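Local structure of phosphoacetylglucosamine mutase (5O9X) at residues G63-A68 and M162-L167; F130-R135 and D158-T163; T213-N218 and I242-V247. The protein catalyses the interconversion of N-acetylglucosamine 6-phosphate and N-acetylglucosamine 1-phosphate, a step on the route to UDP-N-acetylglucosamine. The protein carries 1 engineered substitution. All blocks are in the same frame, centred on the assembly; numbering follows the deposited sequence.

Contact 1 of 3, residues G63-A68 and M162-L167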
ATOM      1  N   GLY A  63      14.836   2.093   5.918  1.00 20.69           N
ATOM      2  CA  GLY A  63      14.560   0.692   5.442  1.00 19.42           C
ATOM      3  C   GLY A  63      14.640   0.695   3.920  1.00 21.02           C
ATOM      4  O   GLY A  63      14.391   1.768   3.241  1.00 19.76           O
ATOM      5  N   VAL A  64      14.985  -0.470   3.363  1.00 19.28           N
ATOM      6  CA  VAL A  64      14.872  -0.694   1.946  1.00 16.85           C
ATOM      7  C   VAL A  64      14.087  -2.001   1.759  1.00 18.36           C
ATOM      8  O   VAL A  64      14.472  -2.986   2.317  1.00 18.40           O
ATOM      9  CB  VAL A  64      16.276  -0.859   1.283  1.00 17.21           C
ATOM     10  CG1 VAL A  64      16.101  -1.066  -0.213  1.00 19.41           C
ATOM     11  CG2 VAL A  64      17.109   0.423   1.452  1.00 18.80           C
ATOM     12  N   MET A  65      13.000  -1.980   1.005  1.00 17.60           N
ATOM     13  CA  MET A  65      12.239  -3.212   0.739  1.00 20.23           C
ATOM     14  C   MET A  65      12.454  -3.548  -0.732  1.00 17.88           C
ATOM     15  O   MET A  65      12.201  -2.679  -1.600  1.00 19.26           O
ATOM     16  CB  MET A  65      10.738  -2.955   0.973  1.00 21.93           C
ATOM     17  CG  MET A  65       9.858  -4.196   0.714  1.00 19.79           C
ATOM     18  SD  MET A  65      10.168  -5.494   1.927  1.00 21.43           S
ATOM     19  CE  MET A  65       9.297  -6.823   1.116  1.00 17.33           C
ATOM     20  N   VAL A  66      12.910  -4.760  -1.028  1.00 18.88           N
ATOM     21  CA  VAL A  66      13.126  -5.143  -2.417  1.00 18.16           C
ATOM     22  C   VAL A  66      11.867  -5.955  -2.854  1.00 18.46           C
ATOM     23  O   VAL A  66      11.669  -7.073  -2.410  1.00 16.52           O
ATOM     24  CB  VAL A  66      14.399  -5.971  -2.602  1.00 19.50           C
ATOM     25  CG1 VAL A  66      14.545  -6.414  -4.091  1.00 17.89           C
ATOM     26  CG2 VAL A  66      15.604  -5.111  -2.101  1.00 20.53           C
ATOM     27  N   THR A  67      11.009  -5.330  -3.678  1.00 16.72           N
ATOM     28  CA  THR A  67       9.801  -5.959  -4.092  1.00 17.59           C
ATOM     29  C   THR A  67       9.292  -5.137  -5.282  1.00 16.54           C
ATOM     30  O   THR A  67       9.554  -3.939  -5.398  1.00 16.56           O
ATOM     31  CB  THR A  67       8.700  -5.917  -2.926  1.00 17.19           C
ATOM     32  OG1 THR A  67       7.540  -6.575  -3.404  1.00 18.27           O
ATOM     33  CG2 THR A  67       8.272  -4.463  -2.543  1.00 17.01           C
ATOM     34  N   ALA A  68       8.560  -5.809  -6.148  1.00 17.77           N
ATOM     35  CA  ALA A  68       7.658  -5.138  -7.101  1.00 17.00           C
ATOM     36  C   ALA A  68       6.155  -5.380  -6.767  1.00 18.25           C
ATOM     37  O   ALA A  68       5.304  -5.082  -7.609  1.00 16.66           O
ATOM     38  CB  ALA A  68       7.997  -5.505  -8.555  1.00 15.13           C
ATOM     39  N   MET A 162      10.325 -10.876   4.260  1.00 15.32           N
ATOM     40  CA  MET A 162       9.275 -10.263   5.074  1.00 16.06           C
ATOM     41  C   MET A 162       8.270  -9.620   4.135  1.00 15.84           C
ATOM     42  O   MET A 162       8.566  -9.340   2.961  1.00 15.64           O
ATOM     43  CB  MET A 162       9.884  -9.155   5.996  1.00 17.10           C
ATOM     44  CG  MET A 162      10.860  -9.702   7.073  1.00 22.17           C
ATOM     45  SD  MET A 162      10.916  -8.714   8.599  1.00 26.81           S
ATOM     46  CE  MET A 162      11.293  -7.221   7.894  1.00 17.83           C
ATOM     47  N   THR A 163       7.080  -9.335   4.666  1.00 15.12           N
ATOM     48  CA  THR A 163       6.048  -8.605   3.888  1.00 12.73           C
ATOM     49  C   THR A 163       6.510  -7.156   3.961  1.00 15.03           C
ATOM     50  O   THR A 163       7.365  -6.811   4.816  1.00 14.61           O
ATOM     51  CB  THR A 163       4.638  -8.725   4.580  1.00 15.46           C
ATOM     52  OG1 THR A 163       4.633  -8.061   5.823  1.00 15.13           O
ATOM     53  CG2 THR A 163       4.227 -10.196   4.822  1.00 13.75           C
ATOM     54  N   THR A 164       6.050  -6.333   3.019  1.00 14.96           N
ATOM     55  CA  THR A 164       6.352  -4.908   3.075  1.00 15.70           C
ATOM     56  C   THR A 164       6.007  -4.286   4.428  1.00 15.50           C
ATOM     57  O   THR A 164       6.822  -3.570   4.980  1.00 17.69           O
ATOM     58  CB  THR A 164       5.717  -4.230   1.855  1.00 16.75           C
ATOM     59  OG1 THR A 164       6.439  -4.690   0.691  1.00 16.88           O
ATOM     60  CG2 THR A 164       5.837  -2.672   1.914  1.00 19.42           C
ATOM     61  N   PRO A 165       4.785  -4.494   4.933  1.00 15.70           N
ATOM     62  CA  PRO A 165       4.459  -3.844   6.204  1.00 17.74           C
ATOM     63  C   PRO A 165       5.322  -4.351   7.374  1.00 17.89           C
ATOM     64  O   PRO A 165       5.605  -3.567   8.278  1.00 18.18           O
ATOM     65  CB  PRO A 165       2.998  -4.293   6.468  1.00 17.93           C
ATOM     66  CG  PRO A 165       2.446  -4.628   5.136  1.00 18.89           C
ATOM     67  CD  PRO A 165       3.594  -5.078   4.268  1.00 15.56           C
ATOM     68  N   GLN A 166       5.749  -5.630   7.352  1.00 19.15           N
ATOM     69  CA  GLN A 166       6.756  -6.094   8.395  1.00 16.47           C
ATOM     70  C   GLN A 166       8.017  -5.249   8.388  1.00 18.76           C
ATOM     71  O   GLN A 166       8.502  -4.858   9.484  1.00 19.04           O
ATOM     72  CB  GLN A 166       7.120  -7.554   8.260  1.00 16.48           C
ATOM     73  CG  GLN A 166       5.994  -8.425   8.781  1.00 15.68           C
ATOM     74  CD  GLN A 166       6.308  -9.908   8.564  1.00 18.19           C
ATOM     75  OE1 GLN A 166       7.026 -10.313   7.590  1.00 15.69           O
ATOM     76  NE2 GLN A 166       5.791 -10.733   9.473  1.00 17.85           N
ATOM     77  N   LEU A 167       8.561  -4.987   7.193  1.00 18.63           N
ATOM     78  CA  LEU A 167       9.754  -4.144   7.102  1.00 17.96           C
ATOM     79  C   LEU A 167       9.466  -2.698   7.657  1.00 20.67           C
ATOM     80  O   LEU A 167      10.245  -2.174   8.455  1.00 17.74           O
ATOM     81  CB  LEU A 167      10.364  -4.200   5.639  1.00 17.54           C
ATOM     82  CG  LEU A 167      11.576  -3.298   5.774  1.00 21.74           C
ATOM     83  CD1 LEU A 167      12.858  -3.850   6.400  1.00 19.85           C
ATOM     84  CD2 LEU A 167      11.752  -2.327   4.652  1.00 24.84           C
TER
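Thr164 OG1, a buried hydroxyl satisfied by a hydrogen bond to Asp286 OD2, rests 3.5 Å from Met65 CG. Met65 CE and Thr67 CG2 also border it from segment 63-68, the side chain of Thr67 crossing that of Thr164 at about a right angle. OG1 stands beside its own backbone N and anti to the carbonyl carbon (chi1 -69°), which turns it to Met65. Met65 suits the gap between strand and helix because its unbranched chain can bend. CG starts anti to the backbone N, a turn at chi2 (67°) swings the rest of the chain round, and CE ends 3.2 Å from Met162 O, with SD lying alongside Leu167 CB. In the phosphohexomutase fold this is the packing of a helix on the sheet of the alpha/beta/alpha domain I: strand 61-66 is the middle strand of five, and the first turn of helix 164-176 packs on it. Segment 63-68 runs on into the loop that in this family carries the catalytic phosphoserine, a position held here by the engineered Ala69, and Thr67 OG1 turns to Asp133 instead of to the helix. Leu167 lies over Gly63 and Val64, its CD2 3.6 Å from Val64 O and 4.2 Å from Gly63 CA, an approach allowed by the missing side chain at Gly63. The first turn of the same helix is fixed by a capping box. Gln166 N donates to Thr163 OG1 at 3.1 Å, and Thr163 N returns the bond to Gln166 OE1, also at 3.1 Å; the amide's NE2 holds Tyr192 OH.

Contact 2 of 3, residues F130-R135 and D158-T163; sequences FARDTR and DMKFMT. Unlike the reference sequence in segment 158-163: Phe161 (reference Tyr).
Phe130 turns one ring face to Asp158, whose CA makes a CH-pi contact 4.0 Å from the ring centroid, while CE1 comes close to the carboxylate carbon. The ring of Phe161 has Arg132 NE over one face and Asp133 O at its edge, 3.3 Å from CD1. The planes of this ring and the Arg132 guanidinium are 56° apart, and CZ of Arg132 is displaced from the ring axis, so the cation-pi contact is off-centre. At the edge of the same guanidinium lie Asp158 OD2, in its plane and in a long salt bridge of 3.6 Å from NH1, and Lys160 NZ. A first torsion of 58°, with CG between the backbone N and the carbonyl carbon, followed by an extended chain, carries the Arg132 head over strand 155-161.

The two strands run parallel and are joined by the beta-alpha-beta crossover through helix 138-151, against which Phe130 packs. Met159 N donates to Phe130 O at 2.8 Å, Arg132 N to Lys160 O, and Met162 N to Arg132 O. Between the bridges Phe130-Asp158 and Arg132-Phe161 the register slips by one residue, a beta bulge. Lys160, with positive phi, sits in it, and its N is held by Asp158 OD1 at 2.7 Å in an Asx turn. On the other face of the sheet small Ala131 lets Met162 CE approach its CB to 3.9 Å, against helix 164-176.

Asp158 OD2 also binds Lys160 NZ at 2.8 Å. One water joins Arg132 NH1, Asp158 OD1 and Lys160 O, and a second joins Arg132 NH2 and Lys160 NZ. The shared carboxylate and these waters probably let Arg132 and Lys160 lie close together, and the two cations probably help keep Asp158 ionised.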
ATOM      1  N   PHE A 130      17.004  -4.010   5.653  1.00 22.00           N
ATOM      2  CA  PHE A 130      16.338  -4.342   4.410  1.00 19.05           C
ATOM      3  C   PHE A 130      15.733  -5.742   4.467  1.00 17.82           C
ATOM      4  O   PHE A 130      16.071  -6.504   5.361  1.00 19.29           O
ATOM      5  CB  PHE A 130      17.301  -4.127   3.240  1.00 19.02           C
ATOM      6  CG  PHE A 130      18.569  -4.930   3.298  1.00 21.92           C
ATOM      7  CD1 PHE A 130      18.566  -6.325   2.971  1.00 22.89           C
ATOM      8  CD2 PHE A 130      19.798  -4.320   3.626  1.00 22.44           C
ATOM      9  CE1 PHE A 130      19.745  -7.085   3.004  1.00 23.38           C
ATOM     10  CE2 PHE A 130      21.003  -5.105   3.639  1.00 21.77           C
ATOM     11  CZ  PHE A 130      20.962  -6.472   3.315  1.00 23.30           C
ATOM     12  N   ALA A 131      14.794  -6.024   3.545  1.00 16.62           N
ATOM     13  CA  ALA A 131      14.107  -7.304   3.443  1.00 16.20           C
ATOM     14  C   ALA A 131      13.644  -7.385   1.999  1.00 17.29           C
ATOM     15  O   ALA A 131      13.852  -6.423   1.213  1.00 15.67           O
ATOM     16  CB  ALA A 131      12.911  -7.312   4.381  1.00 15.88           C
ATOM     17  N   ARG A 132      13.063  -8.538   1.621  1.00 15.48           N
ATOM     18  CA  ARG A 132      12.641  -8.704   0.283  1.00 15.99           C
ATOM     19  C   ARG A 132      11.451  -9.654   0.299  1.00 16.00           C
ATOM     20  O   ARG A 132      11.252 -10.384   1.296  1.00 15.20           O
ATOM     21  CB  ARG A 132      13.779  -9.391  -0.548  1.00 15.01           C
ATOM     22  CG  ARG A 132      14.255 -10.773  -0.017  1.00 16.59           C
ATOM     23  CD  ARG A 132      15.762 -11.032  -0.431  1.00 20.12           C
ATOM     24  NE  ARG A 132      16.245 -12.461  -0.276  1.00 22.65           N
ATOM     25  CZ  ARG A 132      17.209 -13.021   0.444  1.00 35.69           C
ATOM     26  NH1 ARG A 132      17.978 -12.394   1.422  1.00 45.35           N
ATOM     27  NH2 ARG A 132      17.371 -14.336   0.217  1.00 27.16           N
ATOM     28  N   ASP A 133      10.676  -9.634  -0.779  1.00 16.00           N
ATOM     29  CA  ASP A 133       9.597 -10.617  -0.920  1.00 16.26           C
ATOM     30  C   ASP A 133      10.261 -11.884  -1.593  1.00 16.05           C
ATOM     31  O   ASP A 133      11.488 -11.996  -1.585  1.00 16.09           O
ATOM     32  CB  ASP A 133       8.387 -10.031  -1.723  1.00 15.02           C
ATOM     33  CG  ASP A 133       8.732  -9.721  -3.167  1.00 17.30           C
ATOM     34  OD1 ASP A 133       9.849 -10.087  -3.642  1.00 15.67           O
ATOM     35  OD2 ASP A 133       7.860  -9.093  -3.865  1.00 18.95           O
ATOM     36  N   THR A 134       9.451 -12.788  -2.167  1.00 15.95           N
ATOM     37  CA  THR A 134       9.915 -14.096  -2.596  1.00 16.88           C
ATOM     38  C   THR A 134      10.486 -14.115  -4.021  1.00 16.27           C
ATOM     39  O   THR A 134      10.813 -15.204  -4.509  1.00 15.73           O
ATOM     40  CB  THR A 134       8.802 -15.170  -2.485  1.00 15.56           C
ATOM     41  OG1 THR A 134       7.642 -14.721  -3.235  1.00 17.20           O
ATOM     42  CG2 THR A 134       8.442 -15.430  -0.996  1.00 17.05           C
ATOM     43  N   ARG A 135      10.526 -12.931  -4.687  1.00 14.94           N
ATOM     44  CA  ARG A 135      10.800 -12.881  -6.108  1.00 15.08           C
ATOM     45  C   ARG A 135      12.209 -13.522  -6.410  1.00 15.90           C
ATOM     46  O   ARG A 135      13.090 -13.448  -5.582  1.00 16.51           O
ATOM     47  CB  ARG A 135      10.774 -11.438  -6.637  1.00 13.72           C
ATOM     48  CG  ARG A 135       9.314 -10.863  -6.807  1.00 11.99           C
ATOM     49  CD  ARG A 135       9.336  -9.333  -6.903  1.00 12.32           C
ATOM     50  NE  ARG A 135       7.900  -8.969  -6.734  1.00 13.15           N
ATOM     51  CZ  ARG A 135       7.047  -8.973  -7.770  1.00 13.84           C
ATOM     52  NH1 ARG A 135       7.474  -9.172  -9.052  1.00 12.64           N
ATOM     53  NH2 ARG A 135       5.747  -8.756  -7.550  1.00 13.73           N
ATOM     54  N   ASP A 158      20.188  -7.576   7.374  1.00 23.71           N
ATOM     55  CA  ASP A 158      19.378  -8.297   6.367  1.00 21.11           C
ATOM     56  C   ASP A 158      18.280  -9.005   7.140  1.00 21.39           C
ATOM     57  O   ASP A 158      18.562  -9.968   7.836  1.00 21.55           O
ATOM     58  CB  ASP A 158      20.292  -9.297   5.629  1.00 22.77           C
ATOM     59  CG  ASP A 158      19.528 -10.130   4.570  1.00 23.84           C
ATOM     60  OD1 ASP A 158      18.300 -10.039   4.505  1.00 22.00           O
ATOM     61  OD2 ASP A 158      20.163 -10.898   3.866  1.00 20.71           O
ATOM     62  N   MET A 159      17.020  -8.557   7.005  1.00 21.31           N
ATOM     63  CA  MET A 159      15.895  -9.302   7.620  1.00 20.44           C
ATOM     64  C   MET A 159      15.336 -10.432   6.795  1.00 20.44           C
ATOM     65  O   MET A 159      14.242 -10.932   7.143  1.00 19.20           O
ATOM     66  CB  MET A 159      14.738  -8.414   8.013  1.00 21.90           C
ATOM     67  CG  MET A 159      15.089  -7.207   8.877  1.00 28.66           C
ATOM     68  SD  MET A 159      15.647  -7.777  10.471  1.00 32.39           S
ATOM     69  CE  MET A 159      14.094  -8.237  11.288  1.00 29.59           C
ATOM     70  N   LYS A 160      15.996 -10.789   5.688  1.00 18.06           N
ATOM     71  CA  LYS A 160      15.583 -11.970   4.845  1.00 19.71           C
ATOM     72  C   LYS A 160      14.190 -11.713   4.204  1.00 19.03           C
ATOM     73  O   LYS A 160      13.993 -10.605   3.673  1.00 17.65           O
ATOM     74  CB  LYS A 160      15.660 -13.328   5.596  1.00 21.91           C
ATOM     75  CG  LYS A 160      17.070 -13.597   6.272  1.00 24.52           C
ATOM     76  CD  LYS A 160      18.075 -13.579   5.144  1.00 32.24           C
ATOM     77  CE  LYS A 160      19.484 -14.011   5.489  1.00 37.51           C
ATOM     78  NZ  LYS A 160      20.194 -13.714   4.198  1.00 35.29           N
ATOM     79  N   PHE A 161      13.268 -12.697   4.277  1.00 15.84           N
ATOM     80  CA  PHE A 161      11.962 -12.567   3.670  1.00 15.88           C
ATOM     81  C   PHE A 161      10.972 -11.959   4.671  1.00 16.05           C
ATOM     82  O   PHE A 161      10.736 -12.532   5.785  1.00 17.27           O
ATOM     83  CB  PHE A 161      11.441 -13.971   3.248  1.00 16.84           C
ATOM     84  CG  PHE A 161      12.270 -14.589   2.152  1.00 16.93           C
ATOM     85  CD1 PHE A 161      12.048 -14.261   0.808  1.00 15.62           C
ATOM     86  CD2 PHE A 161      13.315 -15.452   2.474  1.00 17.81           C
ATOM     87  CE1 PHE A 161      12.847 -14.841  -0.236  1.00 16.45           C
ATOM     88  CE2 PHE A 161      14.126 -16.010   1.448  1.00 18.49           C
ATOM     89  CZ  PHE A 161      13.863 -15.753   0.101  1.00 17.66           C
ATOM     90  N   MET A 162      10.325 -10.876   4.260  1.00 15.32           N
ATOM     91  CA  MET A 162       9.275 -10.263   5.074  1.00 16.06           C
ATOM     92  C   MET A 162       8.270  -9.620   4.135  1.00 15.84           C
ATOM     93  O   MET A 162       8.566  -9.340   2.961  1.00 15.64           O
ATOM     94  CB  MET A 162       9.884  -9.155   5.996  1.00 17.10           C
ATOM     95  CG  MET A 162      10.860  -9.702   7.073  1.00 22.17           C
ATOM     96  SD  MET A 162      10.916  -8.714   8.599  1.00 26.81           S
ATOM     97  CE  MET A 162      11.293  -7.221   7.894  1.00 17.83           C
ATOM     98  N   THR A 163       7.080  -9.335   4.666  1.00 15.12           N
ATOM     99  CA  THR A 163       6.048  -8.605   3.888  1.00 12.73           C
ATOM    100  C   THR A 163       6.510  -7.156   3.961  1.00 15.03           C
ATOM    101  O   THR A 163       7.365  -6.811   4.816  1.00 14.61           O
ATOM    102  CB  THR A 163       4.638  -8.725   4.580  1.00 15.46           C
ATOM    103  OG1 THR A 163       4.633  -8.061   5.823  1.00 15.13           O
ATOM    104  CG2 THR A 163       4.227 -10.196   4.822  1.00 13.75           C
TER
HETATM  105  O   HOH W   1      16.485  -9.837   2.352  1.00 20.94           O
HETATM  106  O   HOH W   2      19.508 -15.416   2.069  1.00 30.02           O

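Contact 3 of 3, residues T213-N218 and I242-V247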
ATOM      1  N   THR A 213     -11.500 -17.371   4.021  1.00 15.43           N
ATOM      2  CA  THR A 213     -10.566 -18.047   3.080  1.00 17.61           C
ATOM      3  C   THR A 213      -9.681 -16.964   2.394  1.00 16.24           C
ATOM      4  O   THR A 213     -10.197 -16.144   1.592  1.00 16.27           O
ATOM      5  CB  THR A 213     -11.350 -18.920   2.029  1.00 19.08           C
ATOM      6  OG1 THR A 213     -12.230 -19.797   2.760  1.00 19.11           O
ATOM      7  CG2 THR A 213     -10.394 -19.799   1.091  1.00 17.94           C
ATOM      8  N   VAL A 214      -8.382 -17.007   2.666  1.00 16.24           N
ATOM      9  CA  VAL A 214      -7.478 -15.911   2.293  1.00 13.98           C
ATOM     10  C   VAL A 214      -6.526 -16.440   1.217  1.00 15.61           C
ATOM     11  O   VAL A 214      -5.680 -17.379   1.420  1.00 16.17           O
ATOM     12  CB  VAL A 214      -6.602 -15.391   3.496  1.00 16.30           C
ATOM     13  CG1 VAL A 214      -5.734 -14.222   3.027  1.00 16.49           C
ATOM     14  CG2 VAL A 214      -7.464 -14.927   4.655  1.00 14.63           C
ATOM     15  N   ASP A 215      -6.718 -15.898   0.028  1.00 14.73           N
ATOM     16  CA  ASP A 215      -5.803 -16.107  -1.126  1.00 12.84           C
ATOM     17  C   ASP A 215      -4.582 -15.275  -0.893  1.00 14.60           C
ATOM     18  O   ASP A 215      -4.653 -14.034  -0.864  1.00 13.48           O
ATOM     19  CB  ASP A 215      -6.560 -15.695  -2.396  1.00 13.36           C
ATOM     20  CG  ASP A 215      -5.669 -15.293  -3.558  1.00 14.28           C
ATOM     21  OD1 ASP A 215      -4.540 -15.836  -3.672  1.00 14.28           O
ATOM     22  OD2 ASP A 215      -6.157 -14.429  -4.385  1.00 15.02           O
ATOM     23  N   CYS A 216      -3.415 -15.923  -0.821  1.00 15.38           N
ATOM     24  CA  CYS A 216      -2.185 -15.224  -0.409  1.00 14.68           C
ATOM     25  C   CYS A 216      -1.227 -14.998  -1.599  1.00 15.13           C
ATOM     26  O   CYS A 216       0.011 -14.700  -1.418  1.00 16.24           O
ATOM     27  CB  CYS A 216      -1.461 -15.931   0.755  1.00 14.73           C
ATOM     28  SG  CYS A 216      -2.436 -15.935   2.280  1.00 17.50           S
ATOM     29  N   ALA A 217      -1.822 -15.046  -2.788  1.00 14.55           N
ATOM     30  CA  ALA A 217      -1.135 -14.586  -4.012  1.00 14.56           C
ATOM     31  C   ALA A 217       0.142 -15.360  -4.329  1.00 14.54           C
ATOM     32  O   ALA A 217       0.995 -14.919  -5.164  1.00 13.91           O
ATOM     33  CB  ALA A 217      -0.865 -13.021  -3.934  1.00 14.15           C
ATOM     34  N   ASN A 218       0.289 -16.537  -3.686  1.00 16.47           N
ATOM     35  CA  ASN A 218       1.577 -17.367  -3.735  1.00 15.75           C
ATOM     36  C   ASN A 218       2.801 -16.540  -3.320  1.00 17.09           C
ATOM     37  O   ASN A 218       3.916 -16.735  -3.857  1.00 16.39           O
ATOM     38  CB  ASN A 218       1.791 -17.959  -5.140  1.00 14.56           C
ATOM     39  CG  ASN A 218       0.643 -18.855  -5.558  1.00 14.11           C
ATOM     40  OD1 ASN A 218      -0.029 -18.653  -6.663  1.00 17.67           O
ATOM     41  ND2 ASN A 218       0.341 -19.784  -4.699  1.00 12.22           N
ATOM     42  N   ILE A 242      -5.969 -20.815   4.330  1.00 19.34           N
ATOM     43  CA  ILE A 242      -5.011 -20.142   3.450  1.00 16.31           C
ATOM     44  C   ILE A 242      -5.039 -20.896   2.179  1.00 17.92           C
ATOM     45  O   ILE A 242      -5.045 -22.151   2.208  1.00 18.32           O
ATOM     46  CB  ILE A 242      -3.573 -20.157   4.069  1.00 19.35           C
ATOM     47  CG1 ILE A 242      -3.546 -19.116   5.240  1.00 17.21           C
ATOM     48  CG2 ILE A 242      -2.513 -19.801   2.988  1.00 17.98           C
ATOM     49  CD1 ILE A 242      -2.242 -19.141   6.081  1.00 16.64           C
ATOM     50  N   VAL A 243      -5.163 -20.202   1.050  1.00 15.34           N
ATOM     51  CA  VAL A 243      -5.002 -20.818  -0.276  1.00 16.44           C
ATOM     52  C   VAL A 243      -3.947 -20.013  -1.037  1.00 16.27           C
ATOM     53  O   VAL A 243      -3.732 -18.805  -0.686  1.00 15.83           O
ATOM     54  CB  VAL A 243      -6.337 -20.961  -1.138  1.00 16.88           C
ATOM     55  CG1 VAL A 243      -7.341 -21.914  -0.447  1.00 19.37           C
ATOM     56  CG2 VAL A 243      -7.047 -19.586  -1.443  1.00 17.10           C
ATOM     57  N   ASN A 244      -3.312 -20.624  -2.076  1.00 15.97           N
ATOM     58  CA  ASN A 244      -2.262 -19.950  -2.859  1.00 16.60           C
ATOM     59  C   ASN A 244      -1.147 -19.434  -1.988  1.00 17.30           C
ATOM     60  O   ASN A 244      -0.938 -18.206  -1.838  1.00 17.18           O
ATOM     61  CB  ASN A 244      -2.869 -18.808  -3.721  1.00 16.34           C
ATOM     62  CG  ASN A 244      -4.094 -19.281  -4.482  1.00 20.92           C
ATOM     63  OD1 ASN A 244      -4.054 -20.357  -5.070  1.00 20.08           O
ATOM     64  ND2 ASN A 244      -5.195 -18.491  -4.473  1.00 18.12           N
ATOM     65  N   ASP A 245      -0.386 -20.364  -1.399  1.00 15.41           N
ATOM     66  CA  ASP A 245       0.782 -19.976  -0.675  1.00 15.95           C
ATOM     67  C   ASP A 245       2.020 -20.562  -1.341  1.00 17.41           C
ATOM     68  O   ASP A 245       3.008 -20.915  -0.654  1.00 20.13           O
ATOM     69  CB  ASP A 245       0.630 -20.418   0.833  1.00 19.12           C
ATOM     70  CG  ASP A 245       0.690 -21.958   1.013  1.00 22.25           C
ATOM     71  OD1 ASP A 245       0.715 -22.677  -0.000  1.00 23.48           O
ATOM     72  OD2 ASP A 245       0.794 -22.442   2.141  1.00 23.62           O
ATOM     73  N   ASP A 246       1.997 -20.762  -2.670  1.00 15.95           N
ATOM     74  CA  ASP A 246       3.169 -21.476  -3.279  1.00 16.86           C
ATOM     75  C   ASP A 246       4.366 -20.551  -3.536  1.00 17.42           C
ATOM     76  O   ASP A 246       4.581 -20.059  -4.670  1.00 19.18           O
ATOM     77  CB  ASP A 246       2.724 -22.284  -4.513  1.00 19.52           C
ATOM     78  CG  ASP A 246       3.879 -22.970  -5.263  1.00 21.99           C
ATOM     79  OD1 ASP A 246       4.984 -23.159  -4.697  1.00 20.86           O
ATOM     80  OD2 ASP A 246       3.636 -23.310  -6.438  1.00 24.04           O
ATOM     81  N   VAL A 247       5.172 -20.356  -2.475  1.00 16.04           N
ATOM     82  CA  VAL A 247       6.332 -19.462  -2.534  1.00 15.60           C
ATOM     83  C   VAL A 247       7.528 -20.235  -3.114  1.00 16.66           C
ATOM     84  O   VAL A 247       8.598 -19.695  -3.201  1.00 17.13           O
ATOM     85  CB  VAL A 247       6.721 -18.856  -1.160  1.00 17.23           C
ATOM     86  CG1 VAL A 247       5.630 -17.875  -0.678  1.00 16.10           C
ATOM     87  CG2 VAL A 247       6.985 -19.977  -0.134  1.00 15.92           C
TER
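Ile242 pairs with Val214 and meets Cys216 through its CG2 methyl, 3.9 Å from SG, facing helix 221-231, whose Leu225 packs on Cys216. Val243 continues the parallel ladder by pairing with Asp215. Its N donates to Val214 O at 2.9 Å in an almost straight bond (173°), and its O accepts from Cys216 N. Its branched CB suits a strand: CG1 touches Thr213 CG2 and CG2 lies against Asp215 CA. Both strands belong to the beta-alpha-beta unit 212-215, 221-231, 240-243 of domain II, with 240-243 at the sheet's border.

At Asn244 the chain leaves the strand with positive phi and psi, a conformation asparagine takes readily. CG is anti to the carbonyl carbon (chi1 -48°), which aims the amide at Asp215, and ND2 binds OD1 at 2.8 Å with amide and carboxylate planes nearly perpendicular. Asn244 O takes a bond from Asn218 N at 2.8 Å, arriving from above the carbonyl plane. Asp245 turns its CB away from segment 213-218, and its OD2 forms a salt bridge with Arg226. Asp246 centres an inverse gamma turn and uses OD1 for Asn249 N. Val247 CG1 finally rests 3.8 Å from Asn218 O.

Asp215 OD1 is thus gripped on opposite faces, by Asn244 ND2 and by Ala217 N at 3.0 Å in an Asx turn, while OD2 serves Ser282 and Gly258. So many donors would satisfy a buried negative charge and probably stabilise it.

Overall arrangement
Contact 1 is wholly buried and joins sheet to helix by apolar packing. Contact 2 lies at the border of the same five-stranded sheet and is only partly buried, so there backbone pairing combines with charges and waters. The two share Met162 and Thr163, where strand 155-161 passes into helix 164-176, and Thr67 OG1 binds Asp133 OD2 between them. Contact 3, likewise partly buried and at the border of its own sheet, repeats this strand pairing in the second domain, but its polar centre is a single buried carboxylate rather than a hydrated charge network. Centres of contacts 2 and 3 are about 17 Å apart, yet Thr134 CG2 meets Val247 CG1 at 3.7 Å, bringing loops of the first two domains together.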